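Local coordinates for protein 3-dehydroquinate dehydratase (Aquifex aeolicus, PDB 2EGZ) that catalyses the cis-dehydration of 3-dehydroquinate to 3-dehydroshikimate through a Schiff-base intermediate, the third step of the chorismate pathway to aromatic amino acids, at residues S81-L91 and I103-S114; I140-Y150 and E166-G176. All blocks are in the same frame, centred on the assembly; numbering follows the deposited sequence.

Contact 1 (S81-L91 and I103-S114); sequences SPLSDYTDIEL and ITKEAGKKLIIS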
loop_
_atom_site.group_PDB
_atom_site.type_symbol
_atom_site.label_atom_id
_atom_site.label_comp_id
_atom_site.label_asym_id
_atom_site.label_seq_id
_atom_site.Cartn_x
_atom_site.Cartn_y
_atom_site.Cartn_z
ATOM N N SER B 81 21.094 -9.263 -2.701
ATOM C CA SER B 81 20.703 -9.590 -1.332
ATOM C C SER B 81 21.661 -10.589 -0.680
ATOM O O SER B 81 21.917 -10.522 0.525
ATOM C CB SER B 81 19.274 -10.130 -1.300
ATOM O OG SER B 81 18.356 -9.087 -1.587
ATOM N N PRO B 82 22.195 -11.541 -1.460
ATOM C CA PRO B 82 23.122 -12.502 -0.856
ATOM C C PRO B 82 24.442 -11.836 -0.461
ATOM O O PRO B 82 25.243 -12.407 0.281
ATOM C CB PRO B 82 23.329 -13.532 -1.969
ATOM C CG PRO B 82 22.042 -13.477 -2.738
ATOM C CD PRO B 82 21.774 -11.989 -2.801
ATOM N N LEU B 83 24.658 -10.619 -0.948
ATOM C CA LEU B 83 25.903 -9.909 -0.683
ATOM C C LEU B 83 25.804 -8.741 0.291
ATOM O O LEU B 83 26.822 -8.156 0.655
ATOM C CB LEU B 83 26.492 -9.415 -2.007
ATOM C CG LEU B 83 26.624 -10.470 -3.109
ATOM C CD1 LEU B 83 27.148 -9.812 -4.389
ATOM C CD2 LEU B 83 27.554 -11.588 -2.647
ATOM N N SER B 84 24.593 -8.394 0.708
ATOM C CA SER B 84 24.408 -7.285 1.636
ATOM C C SER B 84 24.092 -7.830 3.028
ATOM O O SER B 84 23.389 -8.831 3.159
ATOM C CB SER B 84 23.267 -6.386 1.154
ATOM O OG SER B 84 23.140 -5.238 1.971
ATOM N N ASP B 85 24.609 -7.177 4.065
ATOM C CA ASP B 85 24.368 -7.631 5.434
ATOM C C ASP B 85 22.879 -7.637 5.745
ATOM O O ASP B 85 22.383 -8.535 6.430
ATOM C CB ASP B 85 25.119 -6.738 6.417
ATOM C CG ASP B 85 26.600 -6.675 6.113
ATOM O OD1 ASP B 85 27.326 -7.643 6.447
ATOM O OD2 ASP B 85 27.034 -5.670 5.518
ATOM N N TYR B 86 22.173 -6.627 5.244
ATOM C CA TYR B 86 20.725 -6.513 5.426
ATOM C C TYR B 86 20.096 -6.131 4.095
ATOM O O TYR B 86 20.733 -5.493 3.255
ATOM C CB TYR B 86 20.346 -5.378 6.384
ATOM C CG TYR B 86 20.892 -5.443 7.786
ATOM C CD1 TYR B 86 20.146 -6.014 8.819
ATOM C CD2 TYR B 86 22.121 -4.865 8.098
ATOM C CE1 TYR B 86 20.610 -5.995 10.130
ATOM C CE2 TYR B 86 22.594 -4.843 9.399
ATOM C CZ TYR B 86 21.835 -5.404 10.410
ATOM O OH TYR B 86 22.284 -5.348 11.709
ATOM N N THR B 87 18.838 -6.514 3.929
ATOM C CA THR B 87 18.051 -6.139 2.765
ATOM C C THR B 87 16.742 -5.631 3.362
ATOM O O THR B 87 16.131 -6.302 4.197
ATOM C CB THR B 87 17.750 -7.324 1.828
ATOM O OG1 THR B 87 18.945 -7.709 1.135
ATOM C CG2 THR B 87 16.687 -6.925 0.809
ATOM N N ASP B 88 16.339 -4.430 2.966
ATOM C CA ASP B 88 15.100 -3.841 3.461
ATOM C C ASP B 88 14.053 -3.927 2.356
ATOM O O ASP B 88 14.215 -3.325 1.296
ATOM C CB ASP B 88 15.330 -2.370 3.850
ATOM C CG ASP B 88 14.075 -1.696 4.401
ATOM O OD1 ASP B 88 12.967 -1.981 3.894
ATOM O OD2 ASP B 88 14.193 -0.861 5.331
ATOM N N ILE B 89 12.994 -4.688 2.603
ATOM C CA ILE B 89 11.910 -4.831 1.638
ATOM C C ILE B 89 10.633 -4.370 2.341
ATOM O O ILE B 89 10.478 -4.575 3.540
ATOM C CB ILE B 89 11.763 -6.303 1.170
ATOM C CG1 ILE B 89 10.664 -6.420 0.103
ATOM C CG2 ILE B 89 11.455 -7.199 2.354
ATOM C CD1 ILE B 89 10.963 -5.661 -1.175
ATOM N N GLU B 90 9.730 -3.728 1.607
ATOM C CA GLU B 90 8.487 -3.252 2.212
ATOM C C GLU B 90 7.524 -4.405 2.458
ATOM O O GLU B 90 7.419 -5.326 1.642
ATOM C CB GLU B 90 7.792 -2.226 1.312
ATOM C CG GLU B 90 8.632 -1.032 0.871
ATOM C CD GLU B 90 9.664 -1.391 -0.180
ATOM O OE1 GLU B 90 9.454 -2.380 -0.919
ATOM O OE2 GLU B 90 10.681 -0.671 -0.278
ATOM N N LEU B 91 6.819 -4.353 3.585
ATOM C CA LEU B 91 5.846 -5.387 3.915
ATOM C C LEU B 91 4.786 -5.395 2.817
ATOM O O LEU B 91 4.213 -6.435 2.502
ATOM C CB LEU B 91 5.185 -5.087 5.268
ATOM C CG LEU B 91 4.038 -5.992 5.738
ATOM C CD1 LEU B 91 4.518 -7.429 5.883
ATOM C CD2 LEU B 91 3.506 -5.480 7.066
ATOM N N ILE B 103 16.399 -16.184 0.084
ATOM C CA ILE B 103 17.693 -15.731 -0.417
ATOM C C ILE B 103 18.607 -15.281 0.720
ATOM O O ILE B 103 19.744 -15.733 0.824
ATOM C CB ILE B 103 17.525 -14.558 -1.407
ATOM C CG1 ILE B 103 16.775 -15.034 -2.655
ATOM C CG2 ILE B 103 18.890 -13.995 -1.789
ATOM C CD1 ILE B 103 16.375 -13.925 -3.600
ATOM N N THR B 104 18.106 -14.392 1.571
ATOM C CA THR B 104 18.905 -13.892 2.689
ATOM C C THR B 104 19.246 -14.993 3.683
ATOM O O THR B 104 20.387 -15.098 4.133
ATOM C CB THR B 104 18.184 -12.751 3.438
ATOM O OG1 THR B 104 16.896 -13.198 3.876
ATOM C CG2 THR B 104 18.021 -11.541 2.530
ATOM N N LYS B 105 18.253 -15.810 4.020
ATOM C CA LYS B 105 18.441 -16.909 4.962
ATOM C C LYS B 105 19.569 -17.835 4.510
ATOM O O LYS B 105 20.482 -18.142 5.276
ATOM C CB LYS B 105 17.143 -17.715 5.089
ATOM C CG LYS B 105 17.238 -18.933 5.999
ATOM C CD LYS B 105 17.115 -18.560 7.468
ATOM C CE LYS B 105 17.367 -19.768 8.365
ATOM N NZ LYS B 105 16.539 -20.947 7.974
ATOM N N GLU B 106 19.499 -18.284 3.262
ATOM C CA GLU B 106 20.511 -19.182 2.724
ATOM C C GLU B 106 21.896 -18.551 2.688
ATOM O O GLU B 106 22.904 -19.245 2.844
ATOM C CB GLU B 106 20.116 -19.643 1.319
ATOM C CG GLU B 106 21.208 -20.418 0.596
ATOM C CD GLU B 106 20.711 -21.089 -0.671
ATOM O OE1 GLU B 106 19.715 -20.603 -1.254
ATOM O OE2 GLU B 106 21.324 -22.095 -1.088
ATOM N N ALA B 107 21.944 -17.237 2.494
ATOM C CA ALA B 107 23.213 -16.519 2.428
ATOM C C ALA B 107 23.708 -16.070 3.802
ATOM O O ALA B 107 24.779 -15.479 3.917
ATOM C CB ALA B 107 23.081 -15.316 1.500
ATOM N N GLY B 108 22.929 -16.355 4.841
ATOM C CA GLY B 108 23.322 -15.973 6.185
ATOM C C GLY B 108 23.195 -14.483 6.443
ATOM O O GLY B 108 23.865 -13.939 7.326
ATOM N N LYS B 109 22.330 -13.827 5.676
ATOM C CA LYS B 109 22.100 -12.393 5.807
ATOM C C LYS B 109 20.782 -12.111 6.525
ATOM O O LYS B 109 20.058 -13.043 6.879
ATOM C CB LYS B 109 22.105 -11.747 4.422
ATOM C CG LYS B 109 23.405 -11.967 3.663
ATOM C CD LYS B 109 24.584 -11.417 4.447
ATOM C CE LYS B 109 25.898 -11.568 3.696
ATOM N NZ LYS B 109 26.354 -12.979 3.622
ATOM N N LYS B 110 20.467 -10.833 6.731
ATOM C CA LYS B 110 19.247 -10.449 7.441
ATOM C C LYS B 110 18.240 -9.689 6.596
ATOM O O LYS B 110 18.608 -8.907 5.721
ATOM C CB LYS B 110 19.592 -9.598 8.669
ATOM C CG LYS B 110 20.461 -10.303 9.693
ATOM C CD LYS B 110 20.725 -9.409 10.898
ATOM C CE LYS B 110 21.493 -10.162 11.978
ATOM N NZ LYS B 110 21.700 -9.324 13.194
ATOM N N LEU B 111 16.961 -9.910 6.883
ATOM C CA LEU B 111 15.898 -9.242 6.151
ATOM C C LEU B 111 15.140 -8.271 7.040
ATOM O O LEU B 111 14.664 -8.639 8.116
ATOM C CB LEU B 111 14.910 -10.267 5.588
ATOM C CG LEU B 111 13.839 -9.727 4.632
ATOM C CD1 LEU B 111 14.512 -9.175 3.385
ATOM C CD2 LEU B 111 12.854 -10.834 4.257
ATOM N N ILE B 112 15.049 -7.024 6.598
ATOM C CA ILE B 112 14.291 -6.021 7.328
ATOM C C ILE B 112 13.007 -5.889 6.525
ATOM O O ILE B 112 13.054 -5.789 5.306
ATOM C CB ILE B 112 15.006 -4.656 7.350
ATOM C CG1 ILE B 112 16.238 -4.718 8.257
ATOM C CG2 ILE B 112 14.047 -3.574 7.823
ATOM C CD1 ILE B 112 17.075 -3.447 8.210
ATOM N N ILE B 113 11.863 -5.924 7.197
ATOM C CA ILE B 113 10.585 -5.790 6.512
ATOM C C ILE B 113 9.970 -4.520 7.060
ATOM O O ILE B 113 9.566 -4.455 8.222
ATOM C CB ILE B 113 9.695 -7.009 6.772
ATOM C CG1 ILE B 113 10.358 -8.247 6.153
ATOM C CG2 ILE B 113 8.308 -6.782 6.171
ATOM C CD1 ILE B 113 9.650 -9.560 6.452
ATOM N N SER B 114 9.913 -3.505 6.207
ATOM C CA SER B 114 9.443 -2.190 6.607
ATOM C C SER B 114 8.042 -1.729 6.231
ATOM O O SER B 114 7.403 -2.248 5.316
ATOM C CB SER B 114 10.436 -1.151 6.093
ATOM O OG SER B 114 10.505 -1.209 4.676
HETATM O O HOH W 1 20.673 -6.141 13.650
#
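With CG of D88 trans to the backbone N (chi1 -179°) and OG of S114 set between its own N and carbonyl carbon (chi1 61°), carboxylate and hydroxyl meet across neighbouring strands: S114 OG donates to D88 OD1 over 2.7 Å, on the syn lone pair. The other oxygen, OD2, rests on I112 CG2 and makes a long, weak ion pair with K142. On the same face, Y86 and K110 lie side by side and point the same way, the lysine CD 3.5 Å from Y86 CE1; beyond them one water takes a 2.6 Å bond with Y86 OH, in the ring plane, and a weak one from K110 NZ. I112 CD1 also reaches the ring, near Y86 CD1. The parallel strands 86-90 and 110-114 are joined by backbone bonds, from K110 N to D85 O through to L91 N to S114 O, the I112 N to T87 O link being short at 2.7 Å and nearly straight (173°). The opposite face, with T87, I89, L111 and I113, is mostly apolar: I89 CG2 meets L111 CD1 at 3.8 Å; just past the strand end, L91 CB packs on I113 CG2. Upstream, P82 CG presses on I103 CG2 at 3.3 Å, tighter than usual for carbons, while K109 lays its methylenes along S84 O and turns NZ back to A107 O, 3.0 Å away, beside the Schellman turn at G108. Helix 94-107 covers the I89 face through L96, L97 and L100. This is a right-handed beta-alpha-beta unit of a TIM barrel, in which S114 lies beside the catalytic H116.

Contact 2 (I140-Y150 and E166-G176); sequences IPKIAVKANSY and EKILISMGDYG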
loop_
_atom_site.group_PDB
_atom_site.type_symbol
_atom_site.label_atom_id
_atom_site.label_comp_id
_atom_site.label_asym_id
_atom_site.label_seq_id
_atom_site.Cartn_x
_atom_site.Cartn_y
_atom_site.Cartn_z
ATOM N N ILE B 140 13.184 -8.627 10.336
ATOM C CA ILE B 140 13.223 -7.685 11.444
ATOM C C ILE B 140 12.230 -6.600 11.059
ATOM O O ILE B 140 12.470 -5.828 10.135
ATOM C CB ILE B 140 14.612 -7.042 11.593
ATOM C CG1 ILE B 140 15.670 -8.128 11.811
ATOM C CG2 ILE B 140 14.602 -6.053 12.759
ATOM C CD1 ILE B 140 17.093 -7.600 11.789
ATOM N N PRO B 141 11.087 -6.536 11.750
ATOM C CA PRO B 141 10.102 -5.511 11.412
ATOM C C PRO B 141 10.590 -4.092 11.684
ATOM O O PRO B 141 11.196 -3.816 12.719
ATOM C CB PRO B 141 8.893 -5.899 12.269
ATOM C CG PRO B 141 9.529 -6.541 13.471
ATOM C CD PRO B 141 10.629 -7.374 12.874
ATOM N N LYS B 142 10.332 -3.204 10.729
ATOM C CA LYS B 142 10.720 -1.803 10.839
ATOM C C LYS B 142 9.486 -0.948 10.610
ATOM O O LYS B 142 8.787 -1.121 9.611
ATOM C CB LYS B 142 11.778 -1.447 9.785
ATOM C CG LYS B 142 12.047 0.044 9.674
ATOM C CD LYS B 142 13.110 0.367 8.630
ATOM C CE LYS B 142 13.377 1.867 8.589
ATOM N NZ LYS B 142 14.450 2.252 7.621
ATOM N N ILE B 143 9.221 -0.032 11.536
ATOM C CA ILE B 143 8.075 0.863 11.430
ATOM C C ILE B 143 8.578 2.299 11.503
ATOM O O ILE B 143 9.217 2.685 12.475
ATOM C CB ILE B 143 7.067 0.636 12.588
ATOM C CG1 ILE B 143 6.553 -0.803 12.561
ATOM C CG2 ILE B 143 5.893 1.608 12.465
ATOM C CD1 ILE B 143 5.636 -1.145 13.722
ATOM N N ALA B 144 8.298 3.080 10.466
ATOM C CA ALA B 144 8.707 4.482 10.430
ATOM C C ALA B 144 7.442 5.289 10.150
ATOM O O ALA B 144 6.939 5.288 9.026
ATOM C CB ALA B 144 9.734 4.702 9.325
ATOM N N VAL B 145 6.931 5.970 11.173
ATOM C CA VAL B 145 5.696 6.743 11.041
ATOM C C VAL B 145 5.790 8.149 11.630
ATOM O O VAL B 145 6.427 8.364 12.663
ATOM C CB VAL B 145 4.520 6.003 11.718
ATOM C CG1 VAL B 145 4.299 4.654 11.050
ATOM C CG2 VAL B 145 4.812 5.807 13.212
ATOM N N LYS B 146 5.140 9.105 10.973
ATOM C CA LYS B 146 5.169 10.485 11.434
ATOM C C LYS B 146 4.348 10.690 12.696
ATOM O O LYS B 146 3.177 10.304 12.765
ATOM C CB LYS B 146 4.655 11.440 10.352
ATOM C CG LYS B 146 4.657 12.901 10.800
ATOM C CD LYS B 146 4.132 13.843 9.728
ATOM C CE LYS B 146 4.123 15.289 10.224
ATOM N NZ LYS B 146 3.533 16.224 9.225
ATOM N N ALA B 147 4.973 11.298 13.694
ATOM C CA ALA B 147 4.293 11.589 14.943
ATOM C C ALA B 147 3.733 13.001 14.810
ATOM O O ALA B 147 4.432 13.920 14.371
ATOM C CB ALA B 147 5.273 11.508 16.118
ATOM N N ASN B 148 2.468 13.169 15.173
ATOM C CA ASN B 148 1.830 14.475 15.095
ATOM C C ASN B 148 1.621 15.051 16.495
ATOM O O ASN B 148 0.922 16.056 16.680
ATOM C CB ASN B 148 0.503 14.358 14.341
ATOM C CG ASN B 148 0.703 14.053 12.866
ATOM O OD1 ASN B 148 0.373 12.966 12.390
ATOM N ND2 ASN B 148 1.264 15.013 12.139
ATOM N N SER B 149 2.259 14.408 17.471
ATOM C CA SER B 149 2.186 14.807 18.875
ATOM C C SER B 149 3.180 13.959 19.657
ATOM O O SER B 149 3.688 12.962 19.147
ATOM C CB SER B 149 0.792 14.538 19.434
ATOM O OG SER B 149 0.577 13.141 19.547
ATOM N N TYR B 150 3.461 14.349 20.895
ATOM C CA TYR B 150 4.381 13.565 21.709
ATOM C C TYR B 150 3.691 12.254 22.073
ATOM O O TYR B 150 4.337 11.214 22.201
ATOM C CB TYR B 150 4.775 14.333 22.974
ATOM C CG TYR B 150 5.749 15.460 22.718
ATOM C CD1 TYR B 150 6.953 15.227 22.055
ATOM C CD2 TYR B 150 5.480 16.755 23.159
ATOM C CE1 TYR B 150 7.869 16.255 21.838
ATOM C CE2 TYR B 150 6.385 17.790 22.946
ATOM C CZ TYR B 150 7.578 17.532 22.289
ATOM O OH TYR B 150 8.491 18.545 22.100
ATOM N N GLU B 166 13.328 -8.272 18.347
ATOM C CA GLU B 166 14.097 -7.109 17.953
ATOM C C GLU B 166 13.350 -6.501 16.780
ATOM O O GLU B 166 12.744 -7.210 15.970
ATOM C CB GLU B 166 15.533 -7.481 17.573
ATOM C CG GLU B 166 15.693 -8.446 16.425
ATOM C CD GLU B 166 17.149 -8.816 16.216
ATOM O OE1 GLU B 166 17.784 -9.277 17.189
ATOM O OE2 GLU B 166 17.664 -8.645 15.091
ATOM N N LYS B 167 13.376 -5.181 16.707
ATOM C CA LYS B 167 12.661 -4.466 15.666
ATOM C C LYS B 167 13.363 -3.141 15.450
ATOM O O LYS B 167 14.406 -2.886 16.049
ATOM C CB LYS B 167 11.223 -4.220 16.131
ATOM C CG LYS B 167 11.139 -3.630 17.550
ATOM C CD LYS B 167 9.696 -3.546 18.056
ATOM C CE LYS B 167 9.067 -4.911 18.317
ATOM N NZ LYS B 167 9.497 -5.526 19.616
ATOM N N ILE B 168 12.789 -2.308 14.591
ATOM C CA ILE B 168 13.332 -0.982 14.303
ATOM C C ILE B 168 12.149 -0.035 14.395
ATOM O O ILE B 168 11.179 -0.164 13.644
ATOM C CB ILE B 168 13.949 -0.922 12.891
ATOM C CG1 ILE B 168 15.156 -1.864 12.821
ATOM C CG2 ILE B 168 14.351 0.518 12.554
ATOM C CD1 ILE B 168 15.641 -2.141 11.395
ATOM N N LEU B 169 12.225 0.908 15.328
ATOM C CA LEU B 169 11.140 1.854 15.541
ATOM C C LEU B 169 11.578 3.279 15.299
ATOM O O LEU B 169 12.579 3.726 15.858
ATOM C CB LEU B 169 10.633 1.731 16.974
ATOM C CG LEU B 169 10.198 0.319 17.359
ATOM C CD1 LEU B 169 9.900 0.270 18.846
ATOM C CD2 LEU B 169 8.977 -0.073 16.536
ATOM N N ILE B 170 10.818 3.999 14.483
ATOM C CA ILE B 170 11.152 5.383 14.190
ATOM C C ILE B 170 9.918 6.265 14.125
ATOM O O ILE B 170 9.005 6.001 13.342
ATOM C CB ILE B 170 11.877 5.514 12.832
ATOM C CG1 ILE B 170 13.129 4.636 12.819
ATOM C CG2 ILE B 170 12.263 6.965 12.584
ATOM C CD1 ILE B 170 13.724 4.458 11.452
ATOM N N SER B 171 9.881 7.293 14.968
ATOM C CA SER B 171 8.789 8.259 14.930
ATOM C C SER B 171 9.415 9.419 14.168
ATOM O O SER B 171 10.310 10.092 14.685
ATOM C CB SER B 171 8.389 8.720 16.336
ATOM O OG SER B 171 7.711 7.695 17.035
ATOM N N MET B 172 8.970 9.632 12.932
ATOM C CA MET B 172 9.508 10.703 12.101
ATOM C C MET B 172 8.918 12.058 12.483
ATOM O O MET B 172 7.874 12.133 13.136
ATOM C CB MET B 172 9.236 10.411 10.617
ATOM C CG MET B 172 9.865 9.110 10.097
ATOM S SD MET B 172 9.617 8.779 8.313
ATOM C CE MET B 172 7.834 8.468 8.276
ATOM N N GLY B 173 9.598 13.130 12.085
ATOM C CA GLY B 173 9.105 14.460 12.395
ATOM C C GLY B 173 9.755 15.048 13.628
ATOM O O GLY B 173 10.483 14.359 14.340
ATOM N N ASP B 174 9.489 16.324 13.891
ATOM C CA ASP B 174 10.084 16.985 15.045
ATOM C C ASP B 174 9.683 16.358 16.374
ATOM O O ASP B 174 10.508 16.236 17.282
ATOM C CB ASP B 174 9.747 18.483 15.049
ATOM C CG ASP B 174 8.281 18.763 14.778
ATOM O OD1 ASP B 174 7.418 18.066 15.354
ATOM O OD2 ASP B 174 7.989 19.698 13.998
ATOM N N TYR B 175 8.421 15.961 16.490
ATOM C CA TYR B 175 7.930 15.343 17.717
ATOM C C TYR B 175 8.663 14.046 18.047
ATOM O O TYR B 175 8.965 13.775 19.209
ATOM C CB TYR B 175 6.433 15.037 17.591
ATOM C CG TYR B 175 5.525 16.232 17.783
ATOM C CD1 TYR B 175 5.422 16.862 19.022
ATOM C CD2 TYR B 175 4.755 16.721 16.733
ATOM C CE1 TYR B 175 4.568 17.951 19.212
ATOM C CE2 TYR B 175 3.901 17.807 16.909
ATOM C CZ TYR B 175 3.813 18.416 18.149
ATOM O OH TYR B 175 2.971 19.491 18.321
ATOM N N GLY B 176 8.953 13.253 17.021
ATOM C CA GLY B 176 9.594 11.968 17.242
ATOM C C GLY B 176 11.103 11.887 17.372
ATOM O O GLY B 176 11.638 10.794 17.545
#
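Strands 140-146 and 168-172 run parallel, 4.4 Å apart at their closest and 16° from alignment, joined by six backbone bonds from I168 N to P141 O through to A147 N to M172 O. K142, the Schiff-base lysine, is fully extended: its CG packs on I168 CG2 at 3.7 Å and its CE on I170 CD1 at 3.9 Å, while NZ hydrogen-bonds a bound tartaric acid, probably from the crystallisation liquor, and the amine makes a cation-pi contact with Y192. Next along this face, M172 CE sits 3.4 Å from A144 O. Past the strand ends, S149 CA lies over the centre of the Y175 ring, 3.6 Å from its centroid, and the edge of Y175 meets the face of Y150 in a T-shaped pair (planes at 89°), with Y175 CD1 above the ring centre. An alanine in place of Y175 would keep the CB beside A147 but would probably leave S149 CA and the Y150 face without their aromatic partner, freeing the Y150 ring to turn. On the strands, the two isoleucines pack against the methylenes of K142, while its nitrogen meets polar and aromatic partners, consistent with a nucleophile directed at a substrate carbonyl.

Overall arrangement
Contact 1 closes before contact 2 opens along the chain, and their centres stand about 21 Å apart, on opposite sides of the chain's centre. Each spans one beta-alpha-beta unit of the same eight-stranded parallel barrel, with helix 94-107 as the connection in the first and helix 150-160 in the second. Strands 110-117 and 140-146 are neighbours, so the two units meet directly: I140 N lies 2.7 Å from L111 O, a probable hydrogen bond, and I112 CG2 packs on K142 CB. The result is a run of four consecutive strands, of which the central pair, 110-117 and 140-146, carry H116 and K142 of the active site.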